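Local coordinates for programmed Cell Death Protein 5 Homolog (Leishmania major, PDB 6VMT) that probably binds DNA as a member of the PDCD5 family, at residues Glu67-Gln72 and Arg89-Gln94. Residues are numbered along the deposited sequence; the frame is centred on the assembly and turned at random.
Sequences EMHIIQ and RELLGQ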
# COMPACT_ATOMS: atom_id res chain seq x y z
N GLU A 67 0.89 -1.33 -6.05
CA GLU A 67 1.50 -0.41 -5.06
C GLU A 67 2.61 -1.16 -4.33
O GLU A 67 3.72 -0.68 -4.32
CB GLU A 67 0.41 0.11 -4.13
CG GLU A 67 -0.61 1.07 -4.76
CD GLU A 67 -1.69 1.58 -3.79
OE1 GLU A 67 -1.70 1.14 -2.60
OE2 GLU A 67 -2.54 2.41 -4.19
N MET A 68 2.37 -2.36 -3.83
CA MET A 68 3.45 -3.17 -3.19
C MET A 68 4.61 -3.28 -4.16
O MET A 68 5.73 -3.19 -3.75
CB MET A 68 3.02 -4.60 -2.85
CG MET A 68 2.43 -4.78 -1.43
SD MET A 68 1.63 -6.43 -1.15
CE MET A 68 3.07 -7.51 -1.19
N HIS A 69 4.32 -3.64 -5.39
CA HIS A 69 5.37 -3.97 -6.38
C HIS A 69 6.13 -2.70 -6.72
O HIS A 69 7.36 -2.75 -6.73
CB HIS A 69 4.77 -4.58 -7.65
CG HIS A 69 5.81 -4.85 -8.69
ND1 HIS A 69 6.69 -5.93 -8.60
CD2 HIS A 69 6.14 -4.18 -9.80
CE1 HIS A 69 7.50 -5.91 -9.63
NE2 HIS A 69 7.18 -4.84 -10.38
N ILE A 70 5.42 -1.61 -7.04
CA ILE A 70 6.06 -0.33 -7.45
C ILE A 70 7.01 0.09 -6.34
O ILE A 70 8.13 0.45 -6.63
CB ILE A 70 5.01 0.75 -7.69
CG1 ILE A 70 4.23 0.50 -8.97
CG2 ILE A 70 5.66 2.12 -7.66
CD1 ILE A 70 2.98 1.31 -9.07
N ILE A 71 6.58 0.01 -5.10
CA ILE A 71 7.41 0.46 -3.96
C ILE A 71 8.64 -0.42 -3.86
O ILE A 71 9.74 0.14 -3.85
CB ILE A 71 6.59 0.42 -2.68
CG1 ILE A 71 5.48 1.45 -2.74
CG2 ILE A 71 7.50 0.62 -1.48
CD1 ILE A 71 4.59 1.42 -1.55
N GLN A 72 8.49 -1.74 -3.74
CA GLN A 72 9.68 -2.62 -3.60
C GLN A 72 10.60 -2.35 -4.79
O GLN A 72 11.80 -2.26 -4.58
CB GLN A 72 9.33 -4.11 -3.40
CG GLN A 72 8.79 -4.84 -4.62
CD GLN A 72 9.81 -5.44 -5.58
OE1 GLN A 72 10.90 -5.86 -5.20
NE2 GLN A 72 9.45 -5.52 -6.85
N ARG A 89 -1.30 1.04 -15.72
CA ARG A 89 -2.35 0.33 -16.50
C ARG A 89 -1.80 -1.05 -16.89
O ARG A 89 -2.45 -2.04 -16.60
CB ARG A 89 -2.78 1.21 -17.68
CG ARG A 89 -2.95 0.49 -19.00
CD ARG A 89 -3.76 1.26 -20.02
NE ARG A 89 -4.25 0.32 -21.03
CZ ARG A 89 -5.16 -0.65 -20.84
NH1 ARG A 89 -5.75 -0.84 -19.67
NH2 ARG A 89 -5.50 -1.44 -21.85
N GLU A 90 -0.59 -1.10 -17.43
CA GLU A 90 0.12 -2.36 -17.80
C GLU A 90 0.15 -3.29 -16.59
O GLU A 90 -0.35 -4.40 -16.72
CB GLU A 90 1.51 -2.02 -18.33
CG GLU A 90 2.20 -3.11 -19.13
CD GLU A 90 3.46 -2.64 -19.85
OE1 GLU A 90 4.31 -1.99 -19.19
OE2 GLU A 90 3.61 -2.89 -21.08
N LEU A 91 0.66 -2.83 -15.44
CA LEU A 91 0.79 -3.65 -14.20
C LEU A 91 -0.59 -4.12 -13.73
O LEU A 91 -0.75 -5.32 -13.46
CB LEU A 91 1.48 -2.85 -13.09
CG LEU A 91 2.96 -2.49 -13.28
CD1 LEU A 91 3.47 -1.77 -12.05
CD2 LEU A 91 3.82 -3.70 -13.51
N LEU A 92 -1.59 -3.23 -13.66
CA LEU A 92 -2.97 -3.64 -13.26
C LEU A 92 -3.52 -4.79 -14.13
O LEU A 92 -4.12 -5.72 -13.61
CB LEU A 92 -3.88 -2.43 -13.37
CG LEU A 92 -3.80 -1.46 -12.20
CD1 LEU A 92 -4.60 -0.21 -12.48
CD2 LEU A 92 -4.31 -2.09 -10.94
N GLY A 93 -3.30 -4.75 -15.44
CA GLY A 93 -3.62 -5.91 -16.28
C GLY A 93 -2.83 -7.14 -15.87
O GLY A 93 -3.43 -8.18 -15.77
N GLN A 94 -1.53 -7.03 -15.64
CA GLN A 94 -0.67 -8.21 -15.38
C GLN A 94 -1.11 -8.90 -14.10
O GLN A 94 -0.95 -10.12 -14.01
CB GLN A 94 0.79 -7.80 -15.23
CG GLN A 94 1.46 -7.39 -16.54
CD GLN A 94 2.97 -7.48 -16.47
OE1 GLN A 94 3.54 -8.57 -16.48
NE2 GLN A 94 3.63 -6.33 -16.39
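Leu91 reaches across to Ile70 and His69 in a small apolar contact between two helices, burying 97 Å² over both sides. CD1 of Leu91 makes the closest approach to both residues, with CD2 slightly farther from the ring. Its nearest partner is the methylene of the isoleucine: Ile70 CG1 lies 3.9 Å from Leu91 CD1. In the leucine CG lies beside the backbone N and CD1 anti to CA (chi2 -177°), which brings that methyl up against helix 46-75. On the other helix Ile70 holds CG1 beside its backbone N and CG2 anti to it (chi1 -73°), so that the longer branch, not the CG2 methyl, faces the leucine. The two side chains meet at a slant.

The aromatic part is looser. His69 CD2, a ring carbon, comes within 4.2 Å of Leu91 CD1, which meets the imidazole at an oblique angle. His69 is partly exposed, whereas Ile70 and Leu91 are buried. These van der Waals contacts alone join the two segments; each keeps its own helical backbone bonds, such as Ile71 N to Glu67 O and Gly93 N to Arg89 O. The nearest CA atoms across the two segments, His69 CA and Leu91 CA, are 9.1 Å apart, so contact is made by side chains.

Leu91 also touches Val66, about one turn before Ile70 on helix 46-75, and Ile70 packs on the loop residues Val44 and Met79. The contact therefore joins the C-terminal part of helix 46-75 to helix 85-103, while Glu67 and Ile71 turn to the long helix 12-43, within the all-helical fold of this family.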